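Glutathione S-transferase (Acinetobacter baumannii, PDB 4MP4) probably catalyses the conjugation of glutathione to electrophilic compounds, as a two-domain member of the glutathione transferase family. Local coordinates at residues Ala89-Asp94 with Trp163-Ala168; Glu157-Ser162 with Lys189-Gln194; Arg116-Thr121 with Pro132-Gly137. All coordinates share one frame; numbering follows the deposited sequence.

How the contacts relate
Contacts 1 and 2 are neighbours, with centres about 12 Å apart, and are joined through Asp-167: its OD1 lies 2.5 Å from Tyr-191 OH and 2.9 Å from Leu-159 N, both probable hydrogen bonds. Contact 1 ties the linker 89-94 to the start of helix 165-178, and contact 2 holds the loop before that helix against helix 186-196. Contact 3, where helix 113-118 meets the start of helix 135-151, lies about 27 Å from contact 1 and 23 Å from contact 2, centre to centre, across the chain's centre from contact 1. The structure is the apo form, without bound glutathione.

Contact 1 (Ala89-Asp94 with Trp163-Ala168); sequences AIYPKD and WSIVDA
Ile-90 and Ile-165 meet both through the backbone and through their side chains. The amide of Ile-165 donates to Ile-90 O, with Ile-165 N and Ile-90 O 3.0 Å apart and a nearly straight N-H...O angle of 173°. Beside this bond the two isoleucines run side by side and point the same way, Ile-90 CD1 lying 4.2 Å from Ile-165 CB. A chi1 of 61° sets Ile-90 CG1 between its own N and carbonyl carbon, which carries CD1 along its neighbour. On the other side of the bonded carbonyl, Ser-164 CB packs 3.4 Å from Ile-90 O; a small residue suits so close an approach of the chains. The gamma methyl CG2 of Ile-165 makes an off-centre CH-pi contact with Tyr-91, 4.2 Å from the ring centroid, and Tyr-91 CE1 also touches Val-166 CG2.

These contacts lie where the linker between the thioredoxin-like and all-helical domains of the glutathione transferase fold meets the start of helix 165-178. The sequence Ser-Ile-Val-Asp there matches the N-capping box (Ser/Thr-X-X-Asp) of this family, of which the aspartate half is made here: Asp-167 OD2 accepts from Ser-164 N at 2.9 Å, while Asp-167 N bonds to Ser-164 O.

Further out, Trp-163 brings CZ3 to 4.2 Å from Ile-90 CB, while one face of its indole lies under Ile-165 N, offset toward the rim. The same indole reaches Val-26 on helix 19-30 and makes a cation-pi contact with Arg-198. The linker's own placement comes partly from helices on its flanks: Ile-90 N donates to Glu-82 OE1, Tyr-91 OH is hydrogen-bonded to Gln-105 NE2, and Pro-92 rests on Ala-97 and Ala-101.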
loop_
_atom_site.group_PDB
_atom_site.type_symbol
_atom_site.label_atom_id
_atom_site.label_comp_id
_atom_site.label_asym_id
_atom_site.label_seq_id
_atom_site.Cartn_x
_atom_site.Cartn_y
_atom_site.Cartn_z
ATOM N N ALA A 89 18.632 2.879 -8.828
ATOM C CA ALA A 89 17.225 2.542 -8.786
ATOM C C ALA A 89 17.041 1.068 -8.434
ATOM O O ALA A 89 17.810 0.210 -8.871
ATOM C CB ALA A 89 16.564 2.876 -10.118
ATOM N N ILE A 90 16.025 0.785 -7.627
ATOM C CA ILE A 90 15.666 -0.595 -7.309
ATOM C C ILE A 90 14.260 -0.884 -7.829
ATOM O O ILE A 90 13.618 -1.827 -7.401
ATOM C CB ILE A 90 15.779 -0.895 -5.802
ATOM C CG1 ILE A 90 14.846 -0.001 -4.997
ATOM C CG2 ILE A 90 17.221 -0.707 -5.315
ATOM C CD1 ILE A 90 14.998 -0.179 -3.508
ATOM N N TYR A 91 13.811 -0.033 -8.753
ATOM C CA TYR A 91 12.629 -0.243 -9.582
ATOM C C TYR A 91 13.076 -0.124 -11.039
ATOM O O TYR A 91 14.087 0.505 -11.318
ATOM C CB TYR A 91 11.555 0.813 -9.285
ATOM C CG TYR A 91 10.921 0.651 -7.935
ATOM C CD1 TYR A 91 9.963 -0.336 -7.708
ATOM C CD2 TYR A 91 11.294 1.454 -6.873
ATOM C CE1 TYR A 91 9.389 -0.503 -6.466
ATOM C CE2 TYR A 91 10.717 1.292 -5.622
ATOM C CZ TYR A 91 9.762 0.312 -5.431
ATOM O OH TYR A 91 9.194 0.145 -4.199
ATOM N N PRO A 92 12.320 -0.723 -11.973
ATOM C CA PRO A 92 12.725 -0.688 -13.383
ATOM C C PRO A 92 12.815 0.759 -13.881
ATOM O O PRO A 92 12.183 1.644 -13.287
ATOM C CB PRO A 92 11.580 -1.423 -14.091
ATOM C CG PRO A 92 10.922 -2.241 -13.010
ATOM C CD PRO A 92 11.032 -1.419 -11.781
ATOM N N LYS A 93 13.593 1.012 -14.935
ATOM C CA LYS A 93 13.741 2.389 -15.407
ATOM C C LYS A 93 12.620 2.831 -16.361
ATOM O O LYS A 93 12.218 3.981 -16.334
ATOM C CB LYS A 93 15.144 2.687 -15.968
ATOM C CG LYS A 93 15.483 1.982 -17.260
ATOM C CD LYS A 93 16.896 2.309 -17.723
ATOM C CE LYS A 93 17.394 1.273 -18.733
ATOM N NZ LYS A 93 17.382 -0.117 -18.173
ATOM N N ASP A 94 12.109 1.929 -17.189
ATOM C CA ASP A 94 10.956 2.268 -18.018
ATOM C C ASP A 94 9.768 2.675 -17.134
ATOM O O ASP A 94 9.445 1.994 -16.154
ATOM C CB ASP A 94 10.578 1.088 -18.923
ATOM C CG ASP A 94 9.242 1.288 -19.629
ATOM O OD1 ASP A 94 8.786 2.441 -19.758
ATOM O OD2 ASP A 94 8.642 0.283 -20.067
ATOM N N TRP A 163 17.025 -7.283 -11.945
ATOM C CA TRP A 163 16.518 -7.348 -10.596
ATOM C C TRP A 163 15.837 -6.049 -10.133
ATOM O O TRP A 163 16.307 -4.954 -10.417
ATOM C CB TRP A 163 17.661 -7.706 -9.653
ATOM C CG TRP A 163 17.177 -7.900 -8.267
ATOM C CD1 TRP A 163 16.715 -9.065 -7.715
ATOM C CD2 TRP A 163 17.070 -6.904 -7.250
ATOM N NE1 TRP A 163 16.342 -8.852 -6.416
ATOM C CE2 TRP A 163 16.540 -7.531 -6.101
ATOM C CE3 TRP A 163 17.361 -5.536 -7.197
ATOM C CZ2 TRP A 163 16.302 -6.852 -4.910
ATOM C CZ3 TRP A 163 17.127 -4.853 -6.008
ATOM C CH2 TRP A 163 16.602 -5.515 -4.882
ATOM N N SER A 164 14.718 -6.181 -9.430
ATOM C CA SER A 164 14.135 -5.064 -8.691
ATOM C C SER A 164 13.664 -5.545 -7.330
ATOM O O SER A 164 13.516 -6.751 -7.106
ATOM C CB SER A 164 12.966 -4.443 -9.448
ATOM O OG SER A 164 12.028 -5.426 -9.812
ATOM N N ILE A 165 13.417 -4.608 -6.421
ATOM C CA ILE A 165 13.026 -4.965 -5.052
ATOM C C ILE A 165 11.772 -5.873 -5.051
ATOM O O ILE A 165 11.525 -6.616 -4.092
ATOM C CB ILE A 165 12.813 -3.686 -4.191
ATOM C CG1 ILE A 165 12.736 -4.004 -2.693
ATOM C CG2 ILE A 165 11.598 -2.927 -4.650
ATOM C CD1 ILE A 165 13.998 -4.621 -2.133
ATOM N N VAL A 166 11.007 -5.842 -6.143
ATOM C CA VAL A 166 9.771 -6.602 -6.213
ATOM C C VAL A 166 10.083 -8.092 -6.403
ATOM O O VAL A 166 9.269 -8.961 -6.044
ATOM C CB VAL A 166 8.801 -6.064 -7.312
ATOM C CG1 VAL A 166 7.472 -6.792 -7.250
ATOM C CG2 VAL A 166 8.552 -4.588 -7.131
ATOM N N ASP A 167 11.266 -8.398 -6.946
ATOM C CA ASP A 167 11.673 -9.804 -7.020
ATOM C C ASP A 167 11.784 -10.370 -5.607
ATOM O O ASP A 167 11.319 -11.491 -5.324
ATOM C CB ASP A 167 12.981 -10.010 -7.795
ATOM C CG ASP A 167 12.835 -9.719 -9.294
ATOM O OD1 ASP A 167 12.131 -10.501 -10.005
ATOM O OD2 ASP A 167 13.441 -8.709 -9.758
ATOM N N ALA A 168 12.359 -9.572 -4.710
ATOM C CA ALA A 168 12.566 -10.017 -3.340
ATOM C C ALA A 168 11.215 -10.162 -2.617
ATOM O O ALA A 168 11.034 -11.067 -1.788
ATOM C CB ALA A 168 13.510 -9.069 -2.596
#

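Contact 2 (Glu157-Ser162 with Lys189-Gln194); sequences EFLFGS and KNYALQ
In the all-helical C-terminal domain of this glutathione transferase, Tyr-191 of helix 186-196 is laid against Glu-157 and Leu-159 in the loop that leads into helix 165-178. The tyrosine spans the gap because its CG stands anti to the backbone N (chi1 171°), which directs the ring from the helix toward the loop. One ring edge receives Glu-157 O in the plane of the ring, 3.5 Å from Tyr-191 CE1. The weakly positive rim hydrogens of an aromatic ring suit a carbonyl oxygen in that place. Along the same edge, near the plane, Phe-158 CA follows at 4.3 Å from Tyr-191 CE1.

At the end of the ring Leu-159 crosses the tyrosine at about a right angle, and its branch point CG packs 3.7 Å from Tyr-191 OH. The hydroxyl finds its polar partner beyond the loop, in a hydrogen bond with Asp-167 OD1. That oxygen also accepts from Leu-159 N, so one carboxylate oxygen fixes both the tyrosine and the loop backbone lying against it. A tyrosine fits here because its ring spans from helix to loop, its edge meets the Glu-157 carbonyl, and its hydroxyl, packed against Leu-159, reaches the buried Asp-167.

Nearer the surface, Glu-157 and Gln-194 stretch out as two extended chains crossing at roughly a right angle. Glu-157 CG comes 3.9 Å from Gln-194 CD, and the carboxylate and amide planes are turned 49° apart. Both residues are exposed, which suits their polar ends. Phe-158 heads away from Tyr-191 and meets Trp-163 with ring planes nearly perpendicular. An aspartate of the capping-box sequence at the start of helix 165-178, holding both the preceding loop and a tyrosine of helix 186-196, is consistent with the helical core of the glutathione transferase C-terminal domain.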
loop_
_atom_site.group_PDB
_atom_site.type_symbol
_atom_site.label_atom_id
_atom_site.label_comp_id
_atom_site.label_asym_id
_atom_site.label_seq_id
_atom_site.Cartn_x
_atom_site.Cartn_y
_atom_site.Cartn_z
ATOM N N GLU A 157 14.373 -14.526 -15.715
ATOM C CA GLU A 157 15.146 -14.679 -14.491
ATOM C C GLU A 157 14.634 -13.689 -13.422
ATOM O O GLU A 157 14.570 -14.013 -12.241
ATOM C CB GLU A 157 16.634 -14.488 -14.796
ATOM C CG GLU A 157 17.531 -14.405 -13.580
ATOM C CD GLU A 157 19.000 -14.182 -13.938
ATOM O OE1 GLU A 157 19.339 -14.189 -15.150
ATOM O OE2 GLU A 157 19.814 -13.999 -13.002
ATOM N N PHE A 158 14.247 -12.492 -13.860
ATOM C CA PHE A 158 13.641 -11.480 -12.990
ATOM C C PHE A 158 12.324 -10.988 -13.591
ATOM O O PHE A 158 12.052 -11.242 -14.753
ATOM C CB PHE A 158 14.592 -10.306 -12.805
ATOM C CG PHE A 158 15.914 -10.694 -12.223
ATOM C CD1 PHE A 158 16.053 -10.894 -10.855
ATOM C CD2 PHE A 158 17.018 -10.877 -13.039
ATOM C CE1 PHE A 158 17.269 -11.252 -10.306
ATOM C CE2 PHE A 158 18.237 -11.234 -12.498
ATOM C CZ PHE A 158 18.362 -11.423 -11.129
ATOM N N LEU A 159 11.515 -10.287 -12.798
ATOM C CA LEU A 159 10.183 -9.855 -13.231
ATOM C C LEU A 159 10.205 -8.838 -14.365
ATOM O O LEU A 159 9.374 -8.891 -15.270
ATOM C CB LEU A 159 9.425 -9.248 -12.050
ATOM C CG LEU A 159 8.782 -10.203 -11.048
ATOM C CD1 LEU A 159 8.315 -9.414 -9.821
ATOM C CD2 LEU A 159 7.630 -10.958 -11.716
ATOM N N PHE A 160 11.156 -7.913 -14.310
ATOM C CA PHE A 160 11.151 -6.748 -15.184
ATOM C C PHE A 160 12.469 -6.567 -15.939
ATOM O O PHE A 160 12.895 -5.441 -16.208
ATOM C CB PHE A 160 10.815 -5.493 -14.367
ATOM C CG PHE A 160 9.499 -5.585 -13.654
ATOM C CD1 PHE A 160 8.310 -5.628 -14.373
ATOM C CD2 PHE A 160 9.445 -5.666 -12.271
ATOM C CE1 PHE A 160 7.086 -5.741 -13.725
ATOM C CE2 PHE A 160 8.233 -5.769 -11.621
ATOM C CZ PHE A 160 7.046 -5.807 -12.349
ATOM N N GLY A 161 13.101 -7.681 -16.292
ATOM C CA GLY A 161 14.370 -7.654 -17.004
ATOM C C GLY A 161 15.508 -7.905 -16.040
ATOM O O GLY A 161 15.977 -9.035 -15.871
ATOM N N SER A 162 15.937 -6.840 -15.381
ATOM C CA SER A 162 16.927 -6.964 -14.326
ATOM C C SER A 162 16.258 -6.941 -12.961
ATOM O O SER A 162 15.082 -6.627 -12.828
ATOM C CB SER A 162 17.975 -5.851 -14.437
ATOM O OG SER A 162 17.373 -4.574 -14.450
ATOM N N LYS A 189 9.344 -22.402 -7.995
ATOM C CA LYS A 189 10.335 -22.743 -6.972
ATOM C C LYS A 189 11.716 -22.296 -7.432
ATOM O O LYS A 189 12.454 -21.651 -6.687
ATOM C CB LYS A 189 10.349 -24.239 -6.680
ATOM C CG LYS A 189 9.175 -24.703 -5.830
ATOM C CD LYS A 189 9.234 -26.195 -5.600
ATOM C CE LYS A 189 7.992 -26.719 -4.916
ATOM N NZ LYS A 189 8.038 -28.211 -4.828
ATOM N N ASN A 190 12.055 -22.631 -8.670
ATOM C CA ASN A 190 13.317 -22.193 -9.257
ATOM C C ASN A 190 13.506 -20.676 -9.167
ATOM O O ASN A 190 14.565 -20.214 -8.746
ATOM C CB ASN A 190 13.442 -22.672 -10.710
ATOM C CG ASN A 190 13.679 -24.170 -10.809
ATOM O OD1 ASN A 190 14.221 -24.796 -9.889
ATOM N ND2 ASN A 190 13.278 -24.756 -11.935
ATOM N N TYR A 191 12.473 -19.918 -9.549
ATOM C CA TYR A 191 12.493 -18.462 -9.436
ATOM C C TYR A 191 12.722 -18.017 -8.001
ATOM O O TYR A 191 13.604 -17.209 -7.719
ATOM C CB TYR A 191 11.175 -17.847 -9.922
ATOM C CG TYR A 191 11.081 -16.358 -9.626
ATOM C CD1 TYR A 191 11.825 -15.436 -10.358
ATOM C CD2 TYR A 191 10.252 -15.879 -8.617
ATOM C CE1 TYR A 191 11.753 -14.086 -10.092
ATOM C CE2 TYR A 191 10.161 -14.528 -8.347
ATOM C CZ TYR A 191 10.922 -13.628 -9.082
ATOM O OH TYR A 191 10.858 -12.274 -8.814
ATOM N N ALA A 192 11.914 -18.548 -7.095
ATOM C CA ALA A 192 11.992 -18.150 -5.697
ATOM C C ALA A 192 13.342 -18.517 -5.076
ATOM O O ALA A 192 13.939 -17.703 -4.395
ATOM C CB ALA A 192 10.857 -18.772 -4.920
ATOM N N LEU A 193 13.830 -19.735 -5.332
ATOM C CA LEU A 193 15.090 -20.186 -4.742
ATOM C C LEU A 193 16.241 -19.309 -5.189
ATOM O O LEU A 193 17.088 -18.915 -4.398
ATOM C CB LEU A 193 15.391 -21.651 -5.096
ATOM C CG LEU A 193 16.879 -22.044 -4.948
ATOM C CD1 LEU A 193 17.357 -22.081 -3.478
ATOM C CD2 LEU A 193 17.218 -23.362 -5.667
ATOM N N GLN A 194 16.262 -19.009 -6.474
ATOM C CA GLN A 194 17.285 -18.148 -7.012
ATOM C C GLN A 194 17.195 -16.760 -6.386
ATOM O O GLN A 194 18.210 -16.170 -6.016
ATOM C CB GLN A 194 17.176 -18.072 -8.532
ATOM C CG GLN A 194 17.991 -16.943 -9.106
ATOM C CD GLN A 194 18.035 -16.944 -10.619
ATOM O OE1 GLN A 194 18.610 -16.040 -11.223
ATOM N NE2 GLN A 194 17.438 -17.961 -11.240
#

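Contact 3 (Arg116-Thr121 with Pro132-Gly137)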
loop_
_atom_site.group_PDB
_atom_site.type_symbol
_atom_site.label_atom_id
_atom_site.label_comp_id
_atom_site.label_asym_id
_atom_site.label_seq_id
_atom_site.Cartn_x
_atom_site.Cartn_y
_atom_site.Cartn_z
ATOM N N ARG A 116 -1.376 -14.548 3.576
ATOM C CA ARG A 116 -0.544 -13.939 4.611
ATOM C C ARG A 116 -0.980 -14.380 6.008
ATOM O O ARG A 116 -0.152 -14.664 6.863
ATOM C CB ARG A 116 -0.547 -12.415 4.489
ATOM C CG ARG A 116 0.235 -11.912 3.281
ATOM C CD ARG A 116 0.276 -10.388 3.210
ATOM N NE ARG A 116 -0.990 -9.824 2.753
ATOM C CZ ARG A 116 -1.683 -8.894 3.409
ATOM N NH1 ARG A 116 -2.826 -8.455 2.911
ATOM N NH2 ARG A 116 -1.238 -8.398 4.560
ATOM N N THR A 117 -2.284 -14.459 6.225
ATOM C CA THR A 117 -2.818 -14.871 7.516
ATOM C C THR A 117 -2.529 -16.351 7.816
ATOM O O THR A 117 -2.150 -16.691 8.925
ATOM C CB THR A 117 -4.338 -14.635 7.575
ATOM O OG1 THR A 117 -4.610 -13.249 7.380
ATOM C CG2 THR A 117 -4.897 -15.053 8.905
ATOM N N GLU A 118 -2.696 -17.218 6.822
ATOM C CA GLU A 118 -2.629 -18.662 7.039
ATOM C C GLU A 118 -1.213 -19.197 6.875
ATOM O O GLU A 118 -0.926 -20.346 7.217
ATOM C CB GLU A 118 -3.604 -19.395 6.086
ATOM C CG GLU A 118 -5.096 -19.088 6.375
ATOM C CD GLU A 118 -6.073 -19.659 5.342
ATOM O OE1 GLU A 118 -5.863 -20.783 4.840
ATOM O OE2 GLU A 118 -7.067 -18.971 5.031
ATOM N N ARG A 119 -0.335 -18.370 6.315
ATOM C CA ARG A 119 1.058 -18.748 6.148
ATOM C C ARG A 119 1.938 -17.577 6.540
ATOM O O ARG A 119 2.549 -16.936 5.677
ATOM C CB ARG A 119 1.347 -19.169 4.701
ATOM C CG ARG A 119 0.587 -20.414 4.220
ATOM C CD ARG A 119 1.137 -21.678 4.881
ATOM N NE ARG A 119 0.545 -22.905 4.360
ATOM C CZ ARG A 119 -0.434 -23.580 4.960
ATOM N NH1 ARG A 119 -0.947 -23.142 6.106
ATOM N NH2 ARG A 119 -0.902 -24.695 4.411
ATOM N N PRO A 120 2.002 -17.284 7.853
ATOM C CA PRO A 120 2.805 -16.145 8.321
ATOM C C PRO A 120 4.286 -16.444 8.122
ATOM O O PRO A 120 4.624 -17.609 7.879
ATOM C CB PRO A 120 2.439 -16.041 9.810
ATOM C CG PRO A 120 2.009 -17.424 10.188
ATOM C CD PRO A 120 1.342 -18.002 8.959
ATOM N N THR A 121 5.155 -15.441 8.211
ATOM C CA THR A 121 6.583 -15.674 7.948
ATOM C C THR A 121 7.253 -16.675 8.910
ATOM O O THR A 121 8.345 -17.159 8.646
ATOM C CB THR A 121 7.367 -14.389 7.960
ATOM O OG1 THR A 121 7.151 -13.728 9.213
ATOM C CG2 THR A 121 6.929 -13.490 6.803
ATOM N N PRO A 132 -4.111 -27.143 6.632
ATOM C CA PRO A 132 -4.236 -26.971 5.181
ATOM C C PRO A 132 -4.775 -25.589 4.861
ATOM O O PRO A 132 -5.388 -24.951 5.731
ATOM C CB PRO A 132 -5.288 -28.014 4.791
ATOM C CG PRO A 132 -5.351 -28.971 5.935
ATOM C CD PRO A 132 -5.045 -28.158 7.149
ATOM N N LEU A 133 -4.554 -25.129 3.632
ATOM C CA LEU A 133 -5.127 -23.861 3.208
ATOM C C LEU A 133 -6.644 -23.947 3.207
ATOM O O LEU A 133 -7.229 -24.894 2.663
ATOM C CB LEU A 133 -4.630 -23.475 1.810
ATOM C CG LEU A 133 -3.164 -23.045 1.768
ATOM C CD1 LEU A 133 -2.691 -22.977 0.350
ATOM C CD2 LEU A 133 -3.015 -21.711 2.447
ATOM N N SER A 134 -7.270 -22.955 3.825
ATOM C CA SER A 134 -8.702 -22.770 3.728
ATOM C C SER A 134 -9.082 -22.462 2.282
ATOM O O SER A 134 -8.222 -22.248 1.431
ATOM C CB SER A 134 -9.131 -21.589 4.584
ATOM O OG SER A 134 -8.956 -20.383 3.857
ATOM N N GLU A 135 -10.383 -22.410 2.021
ATOM C CA GLU A 135 -10.864 -22.170 0.673
ATOM C C GLU A 135 -10.404 -20.815 0.145
ATOM O O GLU A 135 -9.949 -20.715 -0.987
ATOM C CB GLU A 135 -12.384 -22.319 0.600
ATOM C CG GLU A 135 -12.844 -23.228 -0.544
ATOM C CD GLU A 135 -12.213 -24.626 -0.498
ATOM O OE1 GLU A 135 -12.388 -25.335 0.518
ATOM O OE2 GLU A 135 -11.543 -25.018 -1.482
ATOM N N GLU A 136 -10.510 -19.778 0.964
ATOM C CA GLU A 136 -9.970 -18.478 0.583
ATOM C C GLU A 136 -8.438 -18.522 0.494
ATOM O O GLU A 136 -7.827 -17.844 -0.334
ATOM C CB GLU A 136 -10.435 -17.395 1.557
ATOM C CG GLU A 136 -11.934 -17.137 1.511
ATOM C CD GLU A 136 -12.454 -16.933 0.092
ATOM O OE1 GLU A 136 -13.415 -17.635 -0.297
ATOM O OE2 GLU A 136 -11.907 -16.073 -0.635
ATOM N N GLY A 137 -7.820 -19.335 1.345
ATOM C CA GLY A 137 -6.381 -19.517 1.301
ATOM C C GLY A 137 -5.930 -20.097 -0.025
ATOM O O GLY A 137 -4.981 -19.598 -0.628
HETATM O O HOH W 1 -5.217 -22.271 6.838
#
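With CG beside its backbone N (chi1 -66°) and an extended chain beyond, Glu-118 reaches from the end of helix 113-118 to Ser-134, where its carboxylate takes two bonds. Ser-134 N donates to Glu-118 OE1 at 2.8 Å, and Ser-134 OG donates to Glu-118 OE2 at 2.6 Å. Both donors arrive on the syn side and somewhat out of the carboxylate plane, a two-point grip that fixes the rotation of the group. Water 1 adds a second bond to Glu-118 OE1 and donates also to Pro-132 O.

Ser-134 OG in turn accepts from Gly-137 N at 2.9 Å, which makes the serine the N-cap of helix 135-151. Gly-137, with no side chain, suits the close approach of the carboxylate.

Arg-119 bends at chi2 (-72°), and Leu-133 CD2 sits 4.0 Å above the centre of one guanidinium face, a place that a branched apolar side chain fills well. Outside the two segments NE forms a salt bridge with Asp-182 and NH2 bonds to Thr-131 O; NH1 turns back to Glu-118 O from above the carbonyl plane. The negative carboxylate near the helix start would probably be favoured by the helix dipole. A serine N-cap held from behind by a glutamate here joins the end of helix 113-118 to the start of helix 135-151, across the short helix between them, in the helical C-terminal domain.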